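Local coordinates for globin protein (Ramazzottius varieornatus, PDB 5ZIQ), which binds a hexacoordinated heme in a globin fold and may bind or carry oxygen, at residues M49-M60 / Y126-A137. Sequence-based numbering, arbitrary orientation.
Sequences MLLKLFIEHPDM and YFERMEKCLVFA. With HEM (protoporphyrin IX containing Fe), chain E.
Arg129 lays its guanidinium flat over one face of the His57 imidazole, planes 10° apart, with CZ 3.3 Å from His57 ND1. The arginine chain runs extended from CG to NE (chi2 177°), which carries CD over the same imidazole face. Tyr126 CD1 lies over the opposite face of the guanidinium, toward its rim, and Asp59 OD1 makes a long salt bridge to Arg129 NH2, 3.8 Å. Met60, folded at chi2 and chi3, sets SD and CE over one face of Tyr126, a Met-aromatic contact with SD 3.9 Å from the ring centroid.

Further along, helices 42-56 and 127-142 interlock knobs-into-holes, their short segments crossing at 124°. Cys133 drops among Met49, Lys52, Leu53 and Glu56; Met49 in turn fills the hole between Met130, Cys133, Leu134 and Ala137, its CE 3.7 Å from Leu134 CB. Toward the C-terminal part of segment 126-137, Lys52 crosses the Phe136 ring face, NZ 4.2 Å from the centroid in a cation-pi contact. One water donates to both Glu56 OE1 and Arg129 O.

Leu53 and Met130 also touch the heme, and Met130 packs against the axial ligand His88. Apolar knobs thus join the helices beside the heme pocket, while stacking and the long salt bridge fasten the turn after helix 42-56 to Arg129 and Tyr126.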
ATOM      1  N   MET A  49      -1.648   8.111  -2.833  1.00 11.85           N
ATOM      2  CA  MET A  49      -1.574   6.818  -3.538  1.00 11.57           C
ATOM      3  C   MET A  49      -2.693   6.646  -4.527  1.00 12.06           C
ATOM      4  O   MET A  49      -2.430   6.264  -5.682  1.00 12.39           O
ATOM      5  CB  MET A  49      -1.593   5.665  -2.565  1.00 13.22           C
ATOM      6  CG  MET A  49      -0.363   5.657  -1.687  1.00 14.57           C
ATOM      7  SD  MET A  49      -0.502   4.450  -0.376  1.00 16.29           S
ATOM      8  CE  MET A  49      -0.578   3.032  -1.458  1.00 10.42           C
ATOM      9  N   LEU A  50      -3.931   6.881  -4.075  1.00 11.91           N
ATOM     10  CA  LEU A  50      -5.086   6.694  -4.963  1.00 12.47           C
ATOM     11  C   LEU A  50      -5.098   7.679  -6.115  1.00 13.14           C
ATOM     12  O   LEU A  50      -5.377   7.287  -7.239  1.00 13.67           O
ATOM     13  CB  LEU A  50      -6.423   6.729  -4.218  1.00 13.75           C
ATOM     14  CG  LEU A  50      -6.714   5.536  -3.283  1.00 13.90           C
ATOM     15  CD1 LEU A  50      -8.102   5.692  -2.688  1.00 15.77           C
ATOM     16  CD2 LEU A  50      -6.584   4.163  -3.929  1.00 16.35           C
ATOM     17  N   LEU A  51      -4.771   8.943  -5.847  1.00 13.19           N
ATOM     18  CA  LEU A  51      -4.669   9.934  -6.919  1.00 13.91           C
ATOM     19  C   LEU A  51      -3.603   9.531  -7.935  1.00 14.10           C
ATOM     20  O   LEU A  51      -3.827   9.682  -9.145  1.00 16.60           O
ATOM     21  CB  LEU A  51      -4.440  11.351  -6.376  1.00 14.37           C
ATOM     22  CG  LEU A  51      -5.588  11.879  -5.513  1.00 14.20           C
ATOM     23  CD1 LEU A  51      -5.223  13.219  -4.907  1.00 18.10           C
ATOM     24  CD2 LEU A  51      -6.945  11.927  -6.239  1.00 17.17           C
ATOM     25  N   LYS A  52      -2.487   8.962  -7.470  1.00 13.20           N
ATOM     26  CA  LYS A  52      -1.447   8.486  -8.387  1.00 13.76           C
ATOM     27  C   LYS A  52      -1.954   7.293  -9.205  1.00 14.05           C
ATOM     28  O   LYS A  52      -1.717   7.218 -10.421  1.00 17.08           O
ATOM     29  CB  LYS A  52      -0.142   8.163  -7.660  1.00 14.25           C
ATOM     30  CG  LYS A  52       1.028   7.816  -8.570  1.00 14.23           C
ATOM     31  CD  LYS A  52       1.466   9.001  -9.419  1.00 17.17           C
ATOM     32  CE  LYS A  52       2.867   8.772  -9.935  1.00 20.89           C
ATOM     33  NZ  LYS A  52       3.304   9.879 -10.825  1.00 25.15           N
ATOM     34  N   LEU A  53      -2.678   6.380  -8.550  1.00 13.04           N
ATOM     35  CA  LEU A  53      -3.257   5.240  -9.282  1.00 14.27           C
ATOM     36  C   LEU A  53      -4.110   5.700 -10.456  1.00 15.09           C
ATOM     37  O   LEU A  53      -4.033   5.145 -11.564  1.00 18.23           O
ATOM     38  CB  LEU A  53      -4.097   4.373  -8.346  1.00 14.62           C
ATOM     39  CG  LEU A  53      -4.719   3.108  -8.947  1.00 15.25           C
ATOM     40  CD1 LEU A  53      -3.680   2.054  -9.334  1.00 17.90           C
ATOM     41  CD2 LEU A  53      -5.726   2.527  -7.966  1.00 15.84           C
ATOM     42  N   PHE A  54      -4.907   6.734 -10.208  1.00 15.85           N
ATOM     43  CA  PHE A  54      -5.847   7.222 -11.203  1.00 17.70           C
ATOM     44  C   PHE A  54      -5.122   7.923 -12.352  1.00 18.59           C
ATOM     45  O   PHE A  54      -5.649   7.952 -13.462  1.00 22.07           O
ATOM     46  CB  PHE A  54      -6.915   8.135 -10.584  1.00 17.51           C
ATOM     47  CG  PHE A  54      -7.736   7.496  -9.485  1.00 16.69           C
ATOM     48  CD1 PHE A  54      -7.888   6.106  -9.374  1.00 16.97           C
ATOM     49  CD2 PHE A  54      -8.385   8.310  -8.548  1.00 16.23           C
ATOM     50  CE1 PHE A  54      -8.652   5.552  -8.345  1.00 17.02           C
ATOM     51  CE2 PHE A  54      -9.165   7.764  -7.542  1.00 17.20           C
ATOM     52  CZ  PHE A  54      -9.293   6.380  -7.428  1.00 17.44           C
ATOM     53  N   ILE A  55      -3.923   8.462 -12.088  1.00 18.53           N
ATOM     54  CA  ILE A  55      -3.073   9.075 -13.134  1.00 21.66           C
ATOM     55  C   ILE A  55      -2.480   7.969 -14.003  1.00 21.46           C
ATOM     56  O   ILE A  55      -2.551   8.026 -15.234  1.00 24.77           O
ATOM     57  CB  ILE A  55      -1.936   9.962 -12.545  1.00 24.28           C
ATOM     58  CG1 ILE A  55      -2.497  11.249 -11.927  1.00 27.34           C
ATOM     59  CG2 ILE A  55      -0.904  10.340 -13.613  1.00 28.42           C
ATOM     60  CD1 ILE A  55      -1.590  11.868 -10.878  1.00 27.22           C
ATOM     61  N   GLU A  56      -1.920   6.954 -13.360  1.00 19.81           N
ATOM     62  CA  GLU A  56      -1.228   5.886 -14.072  1.00 20.44           C
ATOM     63  C   GLU A  56      -2.187   4.978 -14.827  1.00 19.67           C
ATOM     64  O   GLU A  56      -1.848   4.458 -15.898  1.00 21.21           O
ATOM     65  CB  GLU A  56      -0.353   5.104 -13.106  1.00 20.23           C
ATOM     66  CG  GLU A  56       0.632   6.032 -12.403  1.00 23.33           C
ATOM     67  CD  GLU A  56       1.852   5.343 -11.844  1.00 23.58           C
ATOM     68  OE1 GLU A  56       1.774   4.157 -11.462  1.00 27.03           O
ATOM     69  OE2 GLU A  56       2.899   6.009 -11.766  1.00 26.64           O
ATOM     70  N   HIS A  57      -3.383   4.812 -14.275  1.00 20.14           N
ATOM     71  CA  HIS A  57      -4.381   3.899 -14.820  1.00 19.54           C
ATOM     72  C   HIS A  57      -5.770   4.502 -14.602  1.00 20.24           C
ATOM     73  O   HIS A  57      -6.459   4.116 -13.661  1.00 18.54           O
ATOM     74  CB  HIS A  57      -4.258   2.514 -14.167  1.00 21.37           C
ATOM     75  CG  HIS A  57      -2.971   1.811 -14.473  1.00 24.41           C
ATOM     76  ND1 HIS A  57      -2.742   1.159 -15.670  1.00 24.26           N
ATOM     77  CD2 HIS A  57      -1.835   1.672 -13.744  1.00 23.53           C
ATOM     78  CE1 HIS A  57      -1.524   0.644 -15.659  1.00 25.09           C
ATOM     79  NE2 HIS A  57      -0.956   0.938 -14.501  1.00 23.87           N
ATOM     80  N   PRO A  58      -6.189   5.453 -15.471  1.00 22.48           N
ATOM     81  CA  PRO A  58      -7.498   6.117 -15.295  1.00 22.90           C
ATOM     82  C   PRO A  58      -8.707   5.183 -15.143  1.00 22.51           C
ATOM     83  O   PRO A  58      -9.627   5.515 -14.400  1.00 23.29           O
ATOM     84  CB  PRO A  58      -7.612   6.995 -16.548  1.00 23.22           C
ATOM     85  CG  PRO A  58      -6.192   7.340 -16.844  1.00 24.70           C
ATOM     86  CD  PRO A  58      -5.441   6.058 -16.592  1.00 24.23           C
ATOM     87  N   ASP A  59      -8.688   4.011 -15.789  1.00 23.49           N
ATOM     88  CA  ASP A  59      -9.792   3.043 -15.648  1.00 24.90           C
ATOM     89  C   ASP A  59      -9.951   2.465 -14.226  1.00 25.55           C
ATOM     90  O   ASP A  59     -11.009   1.914 -13.897  1.00 24.57           O
ATOM     91  CB  ASP A  59      -9.710   1.926 -16.717  1.00 28.76           C
ATOM     92  CG  ASP A  59      -8.493   0.997 -16.555  1.00 32.47           C
ATOM     93  OD1 ASP A  59      -7.504   1.326 -15.860  1.00 36.31           O
ATOM     94  OD2 ASP A  59      -8.528  -0.094 -17.161  1.00 33.57           O
ATOM     95  N   MET A  60      -8.919   2.628 -13.386  1.00 22.53           N
ATOM     96  CA  MET A  60      -8.983   2.177 -11.994  1.00 20.39           C
ATOM     97  C   MET A  60      -9.955   3.031 -11.179  1.00 19.05           C
ATOM     98  O   MET A  60     -10.596   2.528 -10.260  1.00 17.92           O
ATOM     99  CB  MET A  60      -7.588   2.115 -11.339  1.00 18.38           C
ATOM    100  CG  MET A  60      -6.626   1.060 -11.918  1.00 19.02           C
ATOM    101  SD  MET A  60      -7.104  -0.690 -11.812  1.00 21.58           S
ATOM    102  CE  MET A  60      -8.172  -0.881 -13.239  1.00 19.38           C
ATOM    103  N   TYR A 126      -4.076  -6.364 -10.872  1.00 17.63           N
ATOM    104  CA  TYR A 126      -4.157  -4.970 -10.424  1.00 17.28           C
ATOM    105  C   TYR A 126      -3.397  -4.698  -9.131  1.00 15.46           C
ATOM    106  O   TYR A 126      -2.966  -3.588  -8.924  1.00 17.36           O
ATOM    107  CB  TYR A 126      -5.601  -4.487 -10.262  1.00 16.89           C
ATOM    108  CG  TYR A 126      -6.431  -4.490 -11.534  1.00 18.81           C
ATOM    109  CD1 TYR A 126      -5.833  -4.558 -12.814  1.00 19.98           C
ATOM    110  CD2 TYR A 126      -7.820  -4.370 -11.459  1.00 19.68           C
ATOM    111  CE1 TYR A 126      -6.610  -4.545 -13.976  1.00 20.04           C
ATOM    112  CE2 TYR A 126      -8.602  -4.353 -12.610  1.00 20.52           C
ATOM    113  CZ  TYR A 126      -7.997  -4.441 -13.864  1.00 21.42           C
ATOM    114  OH  TYR A 126      -8.784  -4.418 -15.003  1.00 24.13           O
ATOM    115  N   PHE A 127      -3.224  -5.688  -8.254  1.00 14.94           N
ATOM    116  CA  PHE A 127      -2.558  -5.403  -6.981  1.00 14.76           C
ATOM    117  C   PHE A 127      -1.183  -4.751  -7.168  1.00 14.24           C
ATOM    118  O   PHE A 127      -0.849  -3.782  -6.484  1.00 15.44           O
ATOM    119  CB  PHE A 127      -2.410  -6.646  -6.118  1.00 13.81           C
ATOM    120  CG  PHE A 127      -3.705  -7.209  -5.599  1.00 12.20           C
ATOM    121  CD1 PHE A 127      -4.520  -6.489  -4.700  1.00 11.47           C
ATOM    122  CD2 PHE A 127      -4.104  -8.486  -5.987  1.00 12.90           C
ATOM    123  CE1 PHE A 127      -5.698  -7.054  -4.209  1.00 12.76           C
ATOM    124  CE2 PHE A 127      -5.283  -9.046  -5.499  1.00 13.16           C
ATOM    125  CZ  PHE A 127      -6.076  -8.337  -4.611  1.00 13.68           C
ATOM    126  N   GLU A 128      -0.403  -5.264  -8.121  1.00 15.70           N
ATOM    127  CA  GLU A 128       0.934  -4.735  -8.400  1.00 16.42           C
ATOM    128  C   GLU A 128       0.916  -3.241  -8.786  1.00 15.47           C
ATOM    129  O   GLU A 128       1.874  -2.523  -8.525  1.00 16.33           O
ATOM    130  CB  GLU A 128       1.647  -5.588  -9.474  1.00 19.16           C
ATOM    131  CG  GLU A 128       3.126  -5.266  -9.687  1.00 26.21           C
ATOM    132  CD  GLU A 128       3.796  -6.183 -10.701  1.00 35.14           C
ATOM    133  OE1 GLU A 128       3.088  -6.806 -11.534  1.00 41.94           O
ATOM    134  OE2 GLU A 128       5.046  -6.285 -10.665  1.00 41.14           O
ATOM    135  N   ARG A 129      -0.192  -2.761  -9.349  1.00 14.14           N
ATOM    136  CA  ARG A 129      -0.332  -1.342  -9.698  1.00 14.56           C
ATOM    137  C   ARG A 129      -0.270  -0.440  -8.472  1.00 15.04           C
ATOM    138  O   ARG A 129       0.163   0.700  -8.556  1.00 15.51           O
ATOM    139  CB  ARG A 129      -1.639  -1.105 -10.463  1.00 14.34           C
ATOM    140  CG  ARG A 129      -1.662  -1.774 -11.831  1.00 16.70           C
ATOM    141  CD  ARG A 129      -2.997  -1.588 -12.535  1.00 17.70           C
ATOM    142  NE  ARG A 129      -2.893  -2.033 -13.924  1.00 20.37           N
ATOM    143  CZ  ARG A 129      -3.822  -1.824 -14.854  1.00 22.66           C
ATOM    144  NH1 ARG A 129      -3.615  -2.245 -16.100  1.00 26.35           N
ATOM    145  NH2 ARG A 129      -4.947  -1.178 -14.558  1.00 24.63           N
ATOM    146  N   MET A 130      -0.694  -0.952  -7.327  1.00 14.93           N
ATOM    147  CA  MET A 130      -0.655  -0.160  -6.112  1.00 16.49           C
ATOM    148  C   MET A 130       0.781   0.029  -5.631  1.00 17.52           C
ATOM    149  O   MET A 130       1.068   1.022  -4.965  1.00 16.78           O
ATOM    150  CB  MET A 130      -1.516  -0.804  -5.026  1.00 17.13           C
ATOM    151  CG  MET A 130      -1.834   0.105  -3.838  1.00 18.61           C
ATOM    152  SD  MET A 130      -2.731   1.605  -4.251  1.00 18.85           S
ATOM    153  CE  MET A 130      -4.348   0.969  -4.682  1.00 21.23           C
ATOM    154  N   GLU A 131       1.680  -0.903  -5.975  1.00 19.01           N
ATOM    155  CA  GLU A 131       3.108  -0.805  -5.578  1.00 18.74           C
ATOM    156  C   GLU A 131       3.776   0.492  -5.998  1.00 17.75           C
ATOM    157  O   GLU A 131       4.378   1.155  -5.172  1.00 15.66           O
ATOM    158  CB  GLU A 131       3.948  -1.969  -6.129  1.00 19.59           C
ATOM    159  CG  GLU A 131       3.471  -3.333  -5.706  1.00 18.71           C
ATOM    160  CD  GLU A 131       4.411  -4.431  -6.148  1.00 22.23           C
ATOM    161  OE1 GLU A 131       5.500  -4.169  -6.718  1.00 27.30           O
ATOM    162  OE2 GLU A 131       4.051  -5.577  -5.931  1.00 20.84           O
ATOM    163  N   LYS A 132       3.662   0.844  -7.286  1.00 16.38           N
ATOM    164  CA  LYS A 132       4.239   2.081  -7.819  1.00 17.62           C
ATOM    165  C   LYS A 132       3.646   3.284  -7.113  1.00 13.46           C
ATOM    166  O   LYS A 132       4.326   4.268  -6.922  1.00 15.24           O
ATOM    167  CB  LYS A 132       3.999   2.222  -9.340  1.00 20.01           C
ATOM    168  CG  LYS A 132       5.058   1.574 -10.233  1.00 26.42           C
ATOM    169  CD  LYS A 132       4.606   1.456 -11.689  1.00 30.47           C
ATOM    170  CE  LYS A 132       5.099   2.613 -12.547  1.00 27.19           C
ATOM    171  NZ  LYS A 132       5.282   2.216 -13.954  1.00 37.65           N
ATOM    172  N   CYS A 133       2.376   3.192  -6.736  1.00 13.68           N
ATOM    173  CA  CYS A 133       1.685   4.295  -6.051  1.00 12.54           C
ATOM    174  C   CYS A 133       2.197   4.494  -4.639  1.00 12.42           C
ATOM    175  O   CYS A 133       2.422   5.630  -4.223  1.00 11.44           O
ATOM    176  CB  CYS A 133       0.179   4.085  -6.057  1.00 12.83           C
ATOM    177  SG  CYS A 133      -0.464   3.998  -7.735  1.00 17.08           S
ATOM    178  N   LEU A 134       2.398   3.389  -3.911  1.00 11.03           N
ATOM    179  CA  LEU A 134       3.033   3.463  -2.600  1.00  9.73           C
ATOM    180  C   LEU A 134       4.456   3.983  -2.713  1.00 10.82           C
ATOM    181  O   LEU A 134       4.844   4.857  -1.949  1.00 10.88           O
ATOM    182  CB  LEU A 134       3.004   2.107  -1.878  1.00 10.31           C
ATOM    183  CG  LEU A 134       3.669   2.112  -0.498  1.00  9.31           C
ATOM    184  CD1 LEU A 134       3.092   3.155   0.465  1.00 10.37           C
ATOM    185  CD2 LEU A 134       3.547   0.708   0.089  1.00 11.69           C
ATOM    186  N   VAL A 135       5.221   3.464  -3.675  1.00 11.98           N
ATOM    187  CA  VAL A 135       6.578   3.995  -3.922  1.00 13.48           C
ATOM    188  C   VAL A 135       6.562   5.510  -4.185  1.00 13.27           C
ATOM    189  O   VAL A 135       7.369   6.253  -3.623  1.00 14.08           O
ATOM    190  CB  VAL A 135       7.278   3.216  -5.057  1.00 14.97           C
ATOM    191  CG1 VAL A 135       8.527   3.931  -5.549  1.00 16.84           C
ATOM    192  CG2 VAL A 135       7.600   1.809  -4.580  1.00 15.40           C
ATOM    193  N   PHE A 136       5.631   5.960  -5.020  1.00 14.34           N
ATOM    194  CA  PHE A 136       5.472   7.394  -5.284  1.00 15.15           C
ATOM    195  C   PHE A 136       5.254   8.185  -4.001  1.00 14.64           C
ATOM    196  O   PHE A 136       5.886   9.221  -3.789  1.00 16.73           O
ATOM    197  CB  PHE A 136       4.338   7.665  -6.270  1.00 16.96           C
ATOM    198  CG  PHE A 136       4.100   9.128  -6.513  1.00 18.30           C
ATOM    199  CD1 PHE A 136       5.010   9.883  -7.258  1.00 19.35           C
ATOM    200  CD2 PHE A 136       2.982   9.760  -5.972  1.00 17.86           C
ATOM    201  CE1 PHE A 136       4.787  11.232  -7.481  1.00 21.71           C
ATOM    202  CE2 PHE A 136       2.755  11.117  -6.188  1.00 20.27           C
ATOM    203  CZ  PHE A 136       3.668  11.851  -6.935  1.00 18.27           C
ATOM    204  N   ALA A 137       4.342   7.707  -3.156  1.00 12.95           N
ATOM    205  CA  ALA A 137       4.064   8.402  -1.904  1.00 12.58           C
ATOM    206  C   ALA A 137       5.285   8.401  -0.992  1.00 13.02           C
ATOM    207  O   ALA A 137       5.582   9.409  -0.358  1.00 13.57           O
ATOM    208  CB  ALA A 137       2.856   7.807  -1.204  1.00 12.99           C
TER
HETATM  209  CHA HEM E1001     -11.287  -2.454  -0.987  0.50 13.79           C
HETATM  210  CHB HEM E1001      -9.772  -1.053  -5.355  0.50 12.58           C
HETATM  211  CHC HEM E1001      -5.371  -2.891  -4.216  0.50 11.33           C
HETATM  212  CHD HEM E1001      -6.655  -2.523   0.445  0.50 10.15           C
HETATM  213  C1A HEM E1001     -11.280  -1.987  -2.279  0.50 12.99           C
HETATM  214  C2A HEM E1001     -12.433  -1.632  -3.022  0.50 13.81           C
HETATM  215  C3A HEM E1001     -12.012  -1.237  -4.256  0.50 12.82           C
HETATM  216  C4A HEM E1001     -10.600  -1.334  -4.285  0.50 12.68           C
HETATM  217  CMA HEM E1001     -12.888  -0.753  -5.381  0.50 13.73           C
HETATM  218  CAA HEM E1001     -13.858  -1.689  -2.517  0.50 16.70           C
HETATM  219  CBA HEM E1001     -14.502  -0.297  -2.504  0.50 20.81           C
HETATM  220  CGA HEM E1001     -13.864   0.566  -1.450  0.50 25.11           C
HETATM  221  O1A HEM E1001     -13.703   0.122  -0.292  0.50 28.02           O
HETATM  222  O2A HEM E1001     -13.490   1.722  -1.727  0.50 27.28           O
HETATM  223  C1B HEM E1001      -8.438  -1.491  -5.445  0.50 12.57           C
HETATM  224  C2B HEM E1001      -7.668  -1.454  -6.635  0.50 13.60           C
HETATM  225  C3B HEM E1001      -6.434  -1.966  -6.347  0.50 13.02           C
HETATM  226  C4B HEM E1001      -6.447  -2.317  -4.909  0.50 11.61           C
HETATM  227  CMB HEM E1001      -8.148  -0.956  -7.979  0.50 15.58           C
HETATM  228  CAB HEM E1001      -5.297  -2.133  -7.264  0.50 13.99           C
HETATM  229  CBB HEM E1001      -4.968  -1.139  -8.088  0.50 15.02           C
HETATM  230  C1C HEM E1001      -5.283  -2.866  -2.832  0.50  9.58           C
HETATM  231  C2C HEM E1001      -4.121  -2.968  -2.062  0.50  9.32           C
HETATM  232  C3C HEM E1001      -4.497  -2.837  -0.728  0.50  9.54           C
HETATM  233  C4C HEM E1001      -5.900  -2.659  -0.692  0.50  9.89           C
HETATM  234  CMC HEM E1001      -2.725  -3.176  -2.587  0.50  9.61           C
HETATM  235  CAC HEM E1001      -3.648  -2.855   0.476  0.50  9.59           C
HETATM  236  CBC HEM E1001      -2.373  -3.185   0.436  0.50  9.00           C
HETATM  237  C1D HEM E1001      -8.048  -2.537   0.386  0.50 10.76           C
HETATM  238  C2D HEM E1001      -8.854  -2.667   1.613  0.50 11.31           C
HETATM  239  C3D HEM E1001     -10.141  -2.647   1.217  0.50 12.55           C
HETATM  240  C4D HEM E1001     -10.115  -2.513  -0.251  0.50 12.64           C
HETATM  241  CMD HEM E1001      -8.322  -2.796   3.024  0.50 10.64           C
HETATM  242  CAD HEM E1001     -11.364  -2.752   2.108  0.50 14.87           C
HETATM  243  CBD HEM E1001     -11.886  -4.181   2.032  0.50 18.95           C
HETATM  244  CGD HEM E1001     -13.111  -4.366   2.894  0.50 21.64           C
HETATM  245  O1D HEM E1001     -13.384  -3.518   3.769  0.50 22.65           O
HETATM  246  O2D HEM E1001     -13.850  -5.369   2.735  0.50 21.66           O
HETATM  247  NA  HEM E1001     -10.171  -1.835  -3.075  0.50 12.07           N
HETATM  248  NB  HEM E1001      -7.677  -2.021  -4.486  0.50 11.79           N
HETATM  249  NC  HEM E1001      -6.342  -2.696  -1.982  0.50  9.82           N
HETATM  250  ND  HEM E1001      -8.843  -2.446  -0.702  0.50 11.92           N
HETATM  251 FE   HEM E1001      -8.293  -2.256  -2.520  0.50 10.96          FE
HETATM  252  O   HOH W   1       0.027   2.030 -11.079  1.00 19.38           O